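Local coordinates for alcohol dehydrogenase superfamily protein (Novosphingobium aromaticivorans, PDB 3GAZ) that probably works as an NADP-dependent oxidoreductase of the medium-chain dehydrogenase/reductase superfamily, joining a GroES-like domain to a Rossmann-type cofactor domain, at residues G43-D48 against G68-G73; F92-G97 against L131-I136. One frame throughout, in Å; residues are numbered along the deposited sequence.

From the N terminus, contact 1 comes first: the turn and helix start at 43-48 meet 68-73, closing a loop of 19 intervening residues within the GroES-like domain. Contact 2 begins only after this loop is complete, when the chain has run along strand 70-78 and entered strand 90-94, and it closes a longer loop between 92-97 and 131-136. The two loops therefore follow in series, neither nesting nor crossing. They are joined laterally, since strands 70-78 and 90-94 are antiparallel neighbours, with Met-69 O accepting a probable hydrogen bond from Thr-95 N. Asp-70 OD1 also probably accepts one from Leu-133 N, tying contact 1 directly to the helix 132-145 of contact 2.

Contact 1 (G43-D48 against G68-G73); sequences GTNPLD and GMDLAG
Met-69, modelled as selenomethionine, has CG beside its backbone N (chi1 -50°) and an extended chain at the next torsion (chi2 173°), which together carry SE to Leu-47. The two side chains cross at about a right angle, with Met-69 SE 4.0 Å from Leu-47 CD2. The terminal methyl is doubtful as placed, being too close to the Asp-48 carboxylate.

Asp-48 has CG turned to the backbone N side (chi1 -57°), which directs its carboxylate back over the turn. Its OD2 accepts Asn-45 N at 3.0 Å, met from above the carboxylate plane, and also bonds the hydroxyl of Tyr-315. One water extends the grip: it lies 2.6 Å from Asp-48 OD2 and 2.7 Å from Gly-43 O, and accepts Met-69 N at 2.8 Å. A second water links Asp-48 OD1 to Gly-68 N.

Backbone pairing is limited to one hydrogen-bonded antiparallel bridge, Gly-43 with Asp-70, where Gly-43 N reaches Asp-70 O at 3.0 Å. Asp-70 OD2 takes a water shared with Thr-44 O, while its OD1 receives Leu-133 N. The buried Asp-70 N finds no partner in the model.

The start of strand 70-78, the turn and the first turn of helix 46-52 are thus bridged by water molecules between mostly buried residues of the GroES-like domain. Asn-Pro in the loop, without the Cys and Gly-His-Glu that supply catalytic zinc ligands in zinc alcohol dehydrogenases, is consistent with the quinone-reductase-like, zinc-free branch.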
ATOM      1  N   GLY A  43      -3.372  -7.068  18.158  1.00 11.91           N
ATOM      2  CA  GLY A  43      -2.409  -6.334  18.963  1.00 12.54           C
ATOM      3  C   GLY A  43      -2.256  -4.902  18.492  1.00 12.65           C
ATOM      4  O   GLY A  43      -2.045  -4.661  17.306  1.00 10.65           O
ATOM      5  N   THR A  44      -2.356  -3.950  19.417  1.00 12.27           N
ATOM      6  CA  THR A  44      -2.234  -2.541  19.065  1.00 12.38           C
ATOM      7  C   THR A  44      -0.794  -2.054  19.108  1.00 13.27           C
ATOM      8  O   THR A  44       0.078  -2.693  19.691  1.00 13.01           O
ATOM      9  CB  THR A  44      -3.055  -1.633  20.021  1.00 14.01           C
ATOM     10  OG1 THR A  44      -2.445  -1.632  21.320  1.00 14.55           O
ATOM     11  CG2 THR A  44      -4.491  -2.130  20.139  1.00 12.86           C
ATOM     12  N   ASN A  45      -0.554  -0.917  18.469  1.00 13.79           N
ATOM     13  CA  ASN A  45       0.766  -0.300  18.463  1.00 14.49           C
ATOM     14  C   ASN A  45       0.577   1.200  18.292  1.00 14.76           C
ATOM     15  O   ASN A  45      -0.346   1.643  17.608  1.00 14.83           O
ATOM     16  CB  ASN A  45       1.639  -0.850  17.325  1.00 14.83           C
ATOM     17  CG  ASN A  45       2.083  -2.290  17.564  1.00 14.53           C
ATOM     18  OD1 ASN A  45       1.574  -3.223  16.939  1.00 15.77           O
ATOM     19  ND2 ASN A  45       3.035  -2.474  18.472  1.00 11.34           N
ATOM     20  N   PRO A  46       1.440   2.004  18.929  1.00 15.15           N
ATOM     21  CA  PRO A  46       1.350   3.462  18.832  1.00 15.57           C
ATOM     22  C   PRO A  46       1.214   3.968  17.394  1.00 16.18           C
ATOM     23  O   PRO A  46       0.465   4.910  17.136  1.00 17.19           O
ATOM     24  CB  PRO A  46       2.647   3.928  19.486  1.00 14.86           C
ATOM     25  CG  PRO A  46       2.881   2.881  20.532  1.00 15.23           C
ATOM     26  CD  PRO A  46       2.583   1.606  19.768  1.00 15.85           C
ATOM     27  N   LEU A  47       1.932   3.346  16.458  1.00 15.80           N
ATOM     28  CA  LEU A  47       1.868   3.779  15.060  1.00 14.34           C
ATOM     29  C   LEU A  47       0.438   3.823  14.518  1.00 13.46           C
ATOM     30  O   LEU A  47       0.104   4.698  13.722  1.00 14.80           O
ATOM     31  CB  LEU A  47       2.720   2.870  14.166  1.00 14.47           C
ATOM     32  CG  LEU A  47       2.830   3.316  12.702  1.00 17.49           C
ATOM     33  CD1 LEU A  47       3.525   4.671  12.638  1.00 15.73           C
ATOM     34  CD2 LEU A  47       3.607   2.278  11.892  1.00 16.15           C
ATOM     35  N   ASP A  48      -0.403   2.882  14.947  1.00 12.77           N
ATOM     36  CA  ASP A  48      -1.795   2.837  14.494  1.00 12.49           C
ATOM     37  C   ASP A  48      -2.494   4.179  14.737  1.00 14.94           C
ATOM     38  O   ASP A  48      -3.268   4.652  13.899  1.00 15.00           O
ATOM     39  CB  ASP A  48      -2.581   1.735  15.225  1.00 11.69           C
ATOM     40  CG  ASP A  48      -1.965   0.348  15.059  1.00 13.64           C
ATOM     41  OD1 ASP A  48      -1.295   0.097  14.039  1.00 14.77           O
ATOM     42  OD2 ASP A  48      -2.166  -0.502  15.948  1.00 12.28           O
ATOM     43  N   GLY A  68      -4.494  -1.627  12.524  1.00 13.04           N
ATOM     44  CA  GLY A  68      -4.069  -2.735  13.368  1.00 11.79           C
ATOM     45  C   GLY A  68      -3.058  -3.546  12.582  1.00 11.43           C
ATOM     46  O   GLY A  68      -3.345  -3.952  11.460  1.00 11.59           O
HETATM   47  N   MSE A  69      -1.889  -3.799  13.163  1.00 10.72           N
HETATM   48  CA  MSE A  69      -0.835  -4.525  12.461  1.00 11.72           C
HETATM   49  C   MSE A  69      -0.582  -5.963  12.921  1.00 10.35           C
HETATM   50  O   MSE A  69      -0.199  -6.817  12.115  1.00 10.54           O
HETATM   51  CB  MSE A  69       0.473  -3.722  12.560  1.00 10.86           C
HETATM   52  CG  MSE A  69       0.332  -2.252  12.173  1.00 14.58           C
HETATM   53 SE   MSE A  69       1.839  -1.267  12.499  1.00  9.73          SE
HETATM   54  CE  MSE A  69       1.502  -0.645  14.002  1.00 15.10           C
ATOM     55  N   ASP A  70      -0.780  -6.222  14.212  1.00 12.16           N
ATOM     56  CA  ASP A  70      -0.548  -7.551  14.789  1.00 10.42           C
ATOM     57  C   ASP A  70      -1.827  -8.365  14.985  1.00 12.34           C
ATOM     58  O   ASP A  70      -2.891  -7.813  15.273  1.00  9.51           O
ATOM     59  CB  ASP A  70       0.124  -7.441  16.163  1.00 10.62           C
ATOM     60  CG  ASP A  70       1.541  -6.887  16.102  1.00 13.46           C
ATOM     61  OD1 ASP A  70       2.306  -7.290  15.198  1.00 10.64           O
ATOM     62  OD2 ASP A  70       1.897  -6.067  16.983  1.00 11.60           O
ATOM     63  N   LEU A  71      -1.712  -9.683  14.847  1.00 10.74           N
ATOM     64  CA  LEU A  71      -2.860 -10.544  15.067  1.00 12.33           C
ATOM     65  C   LEU A  71      -2.489 -11.892  15.661  1.00 12.71           C
ATOM     66  O   LEU A  71      -1.319 -12.285  15.692  1.00 11.12           O
ATOM     67  CB  LEU A  71      -3.647 -10.764  13.769  1.00 12.17           C
ATOM     68  CG  LEU A  71      -3.027 -11.493  12.570  1.00 12.52           C
ATOM     69  CD1 LEU A  71      -2.740 -12.954  12.901  1.00 14.81           C
ATOM     70  CD2 LEU A  71      -4.005 -11.411  11.399  1.00 12.10           C
ATOM     71  N   ALA A  72      -3.515 -12.575  16.154  1.00 11.56           N
ATOM     72  CA  ALA A  72      -3.392 -13.910  16.716  1.00 12.04           C
ATOM     73  C   ALA A  72      -4.768 -14.509  16.471  1.00 13.76           C
ATOM     74  O   ALA A  72      -5.784 -13.889  16.790  1.00 12.82           O
ATOM     75  CB  ALA A  72      -3.098 -13.846  18.209  1.00 13.04           C
ATOM     76  N   GLY A  73      -4.813 -15.696  15.882  1.00 14.01           N
ATOM     77  CA  GLY A  73      -6.103 -16.305  15.618  1.00 13.36           C
ATOM     78  C   GLY A  73      -5.999 -17.745  15.163  1.00 13.75           C
ATOM     79  O   GLY A  73      -5.063 -18.457  15.524  1.00 16.31           O
TER
HETATM   80  O   HOH W   1      -0.915  -2.804  15.622  1.00  9.97           O
HETATM   81  O   HOH W   2       0.528  -5.490  19.482  1.00 13.00           O
HETATM   82  O   HOH W   3      -2.467   0.140  11.440  1.00 15.38           O

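Contact 2 (F92-G97 against L131-I136); sequences FGLTGG and LPLVFI
Pro-132 packs its ring against the backbone of strand 92-94, and this fit brings strand and helix together at their narrowest point. Pro-132 CB lies 3.5 Å from Gly-93 C, while the CA atoms of Gly-93 and Pro-132 are 5.1 Å apart. The ring lies on main-chain atoms of Gly-93 and on Leu-94 N. The axes of the short strand and helix segments approach to 7.6 Å at 65°, a steep crossing that confines close contact to a few residues.

The contacts of the Phe-92 ring form one flank. Phe-92 has CG between its backbone N and carbonyl carbon (chi1 78°), which carries the ring toward the start of the helix. Its CD2 meets Pro-132 CG at 3.7 Å and its CE2 meets Leu-131 CD2 at 4.2 Å, both apolar contacts.

Aliphatic contacts form the other flank, where Leu-94 is the common partner. With CG anti to the backbone N (chi1 169°), it brings CD2 to Leu-133 CD1, 3.8 Å away, the two side chains crossing at a slant. Leu-94 CB meanwhile touches Pro-132 CB at 4.0 Å and Ile-136 CD1 at 4.0 Å, so Leu-94 bridges Pro-132, Leu-133 and Ile-136, residues on one face of the helix's first turn and the start of the next.

Between the two segments the contact is apolar; helix 132-145 has its own backbone bonds, such as Ile-136 N to Pro-132 O, and strand 90-94 is bonded to its sheet neighbours.

Helices 278-293 and 162-173 cover other faces of this apolar layer. The arrangement is the junction where the GroES-like sheet docks on helix 132-145, which leads into the first strand of the Rossmann-type domain in the two-domain medium-chain dehydrogenase fold.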
ATOM      1  N   PHE A  92      -0.099 -16.556  14.681  1.00 12.35           N
ATOM      2  CA  PHE A  92       0.069 -15.156  15.062  1.00 11.38           C
ATOM      3  C   PHE A  92       1.095 -14.523  14.128  1.00 12.35           C
ATOM      4  O   PHE A  92       1.885 -15.234  13.500  1.00 12.19           O
ATOM      5  CB  PHE A  92       0.484 -15.018  16.544  1.00 11.93           C
ATOM      6  CG  PHE A  92       1.948 -15.295  16.832  1.00 13.10           C
ATOM      7  CD1 PHE A  92       2.568 -16.460  16.386  1.00 15.12           C
ATOM      8  CD2 PHE A  92       2.685 -14.405  17.619  1.00 14.00           C
ATOM      9  CE1 PHE A  92       3.903 -16.739  16.722  1.00 16.24           C
ATOM     10  CE2 PHE A  92       4.016 -14.671  17.961  1.00 15.38           C
ATOM     11  CZ  PHE A  92       4.627 -15.847  17.510  1.00 16.81           C
ATOM     12  N   GLY A  93       1.061 -13.199  14.002  1.00 10.83           N
ATOM     13  CA  GLY A  93       2.020 -12.538  13.137  1.00 12.25           C
ATOM     14  C   GLY A  93       1.769 -11.069  12.865  1.00 12.24           C
ATOM     15  O   GLY A  93       0.742 -10.518  13.250  1.00 11.68           O
ATOM     16  N   LEU A  94       2.746 -10.441  12.214  1.00 12.51           N
ATOM     17  CA  LEU A  94       2.683  -9.037  11.817  1.00 11.86           C
ATOM     18  C   LEU A  94       2.203  -9.159  10.382  1.00 12.85           C
ATOM     19  O   LEU A  94       2.958  -9.585   9.508  1.00 12.07           O
ATOM     20  CB  LEU A  94       4.079  -8.411  11.870  1.00 11.82           C
ATOM     21  CG  LEU A  94       4.256  -7.028  11.233  1.00 10.32           C
ATOM     22  CD1 LEU A  94       3.150  -6.092  11.708  1.00 12.10           C
ATOM     23  CD2 LEU A  94       5.638  -6.481  11.599  1.00 10.70           C
ATOM     24  N   THR A  95       0.952  -8.780  10.139  1.00 11.24           N
ATOM     25  CA  THR A  95       0.368  -8.976   8.822  1.00 11.91           C
ATOM     26  C   THR A  95      -0.134  -7.803   7.985  1.00 12.89           C
ATOM     27  O   THR A  95      -0.257  -7.935   6.770  1.00 12.32           O
ATOM     28  CB  THR A  95      -0.782  -9.960   8.945  1.00 11.38           C
ATOM     29  OG1 THR A  95      -1.847  -9.331   9.677  1.00 12.13           O
ATOM     30  CG2 THR A  95      -0.323 -11.215   9.727  1.00  8.99           C
ATOM     31  N   GLY A  96      -0.456  -6.671   8.603  1.00 12.02           N
ATOM     32  CA  GLY A  96      -0.951  -5.565   7.802  1.00 11.82           C
ATOM     33  C   GLY A  96      -1.067  -4.264   8.564  1.00 12.76           C
ATOM     34  O   GLY A  96      -0.271  -3.995   9.461  1.00 11.58           O
ATOM     35  N   GLY A  97      -2.057  -3.454   8.204  1.00 10.98           N
ATOM     36  CA  GLY A  97      -2.244  -2.185   8.884  1.00 12.95           C
ATOM     37  C   GLY A  97      -1.412  -1.074   8.271  1.00 11.32           C
ATOM     38  O   GLY A  97      -1.543   0.092   8.651  1.00 13.20           O
ATOM     39  N   LEU A 131       2.875  -9.563  20.444  1.00 13.70           N
ATOM     40  CA  LEU A 131       4.282  -9.916  20.268  1.00 14.46           C
ATOM     41  C   LEU A 131       4.957  -9.648  18.907  1.00 13.48           C
ATOM     42  O   LEU A 131       6.064  -9.115  18.856  1.00 13.20           O
ATOM     43  CB  LEU A 131       4.446 -11.399  20.628  1.00 15.73           C
ATOM     44  CG  LEU A 131       5.739 -11.937  21.245  1.00 19.87           C
ATOM     45  CD1 LEU A 131       6.166 -11.095  22.440  1.00 16.90           C
ATOM     46  CD2 LEU A 131       5.493 -13.387  21.678  1.00 20.96           C
ATOM     47  N   PRO A 132       4.296  -9.999  17.790  1.00 13.48           N
ATOM     48  CA  PRO A 132       4.864  -9.806  16.444  1.00 12.31           C
ATOM     49  C   PRO A 132       5.731  -8.576  16.131  1.00 11.74           C
ATOM     50  O   PRO A 132       6.948  -8.693  16.029  1.00 10.57           O
ATOM     51  CB  PRO A 132       3.639  -9.906  15.541  1.00 13.31           C
ATOM     52  CG  PRO A 132       2.811 -10.944  16.249  1.00 14.42           C
ATOM     53  CD  PRO A 132       2.901 -10.468  17.702  1.00 12.13           C
ATOM     54  N   LEU A 133       5.122  -7.405  15.979  1.00 12.12           N
ATOM     55  CA  LEU A 133       5.893  -6.204  15.640  1.00 12.24           C
ATOM     56  C   LEU A 133       7.069  -5.898  16.552  1.00 12.20           C
ATOM     57  O   LEU A 133       8.200  -5.752  16.078  1.00 12.29           O
ATOM     58  CB  LEU A 133       4.994  -4.963  15.576  1.00 12.88           C
ATOM     59  CG  LEU A 133       5.754  -3.647  15.331  1.00 13.83           C
ATOM     60  CD1 LEU A 133       6.532  -3.724  14.013  1.00 12.24           C
ATOM     61  CD2 LEU A 133       4.772  -2.483  15.303  1.00 16.02           C
ATOM     62  N   VAL A 134       6.820  -5.792  17.853  1.00 11.57           N
ATOM     63  CA  VAL A 134       7.903  -5.473  18.766  1.00 12.63           C
ATOM     64  C   VAL A 134       8.990  -6.539  18.814  1.00 12.41           C
ATOM     65  O   VAL A 134      10.162  -6.204  18.945  1.00 13.01           O
ATOM     66  CB  VAL A 134       7.389  -5.164  20.210  1.00 11.75           C
ATOM     67  CG1 VAL A 134       6.439  -3.969  20.169  1.00 11.64           C
ATOM     68  CG2 VAL A 134       6.715  -6.381  20.819  1.00 11.53           C
ATOM     69  N   PHE A 135       8.620  -7.814  18.696  1.00 12.61           N
ATOM     70  CA  PHE A 135       9.631  -8.873  18.713  1.00 12.37           C
ATOM     71  C   PHE A 135      10.517  -8.748  17.476  1.00 11.98           C
ATOM     72  O   PHE A 135      11.747  -8.785  17.560  1.00 11.12           O
ATOM     73  CB  PHE A 135       8.996 -10.269  18.710  1.00 13.10           C
ATOM     74  CG  PHE A 135      10.011 -11.383  18.780  1.00 12.50           C
ATOM     75  CD1 PHE A 135      10.464 -11.855  20.011  1.00 14.27           C
ATOM     76  CD2 PHE A 135      10.574 -11.903  17.613  1.00 13.12           C
ATOM     77  CE1 PHE A 135      11.471 -12.825  20.084  1.00 11.90           C
ATOM     78  CE2 PHE A 135      11.585 -12.876  17.671  1.00 13.48           C
ATOM     79  CZ  PHE A 135      12.035 -13.337  18.912  1.00 13.66           C
ATOM     80  N   ILE A 136       9.875  -8.619  16.320  1.00 12.05           N
ATOM     81  CA  ILE A 136      10.587  -8.482  15.059  1.00 12.96           C
ATOM     82  C   ILE A 136      11.474  -7.237  15.087  1.00 13.50           C
ATOM     83  O   ILE A 136      12.607  -7.261  14.610  1.00 13.76           O
ATOM     84  CB  ILE A 136       9.591  -8.393  13.879  1.00 13.07           C
ATOM     85  CG1 ILE A 136       8.934  -9.760  13.664  1.00 14.68           C
ATOM     86  CG2 ILE A 136      10.300  -7.930  12.614  1.00 14.78           C
ATOM     87  CD1 ILE A 136       7.818  -9.753  12.640  1.00 14.76           C
TER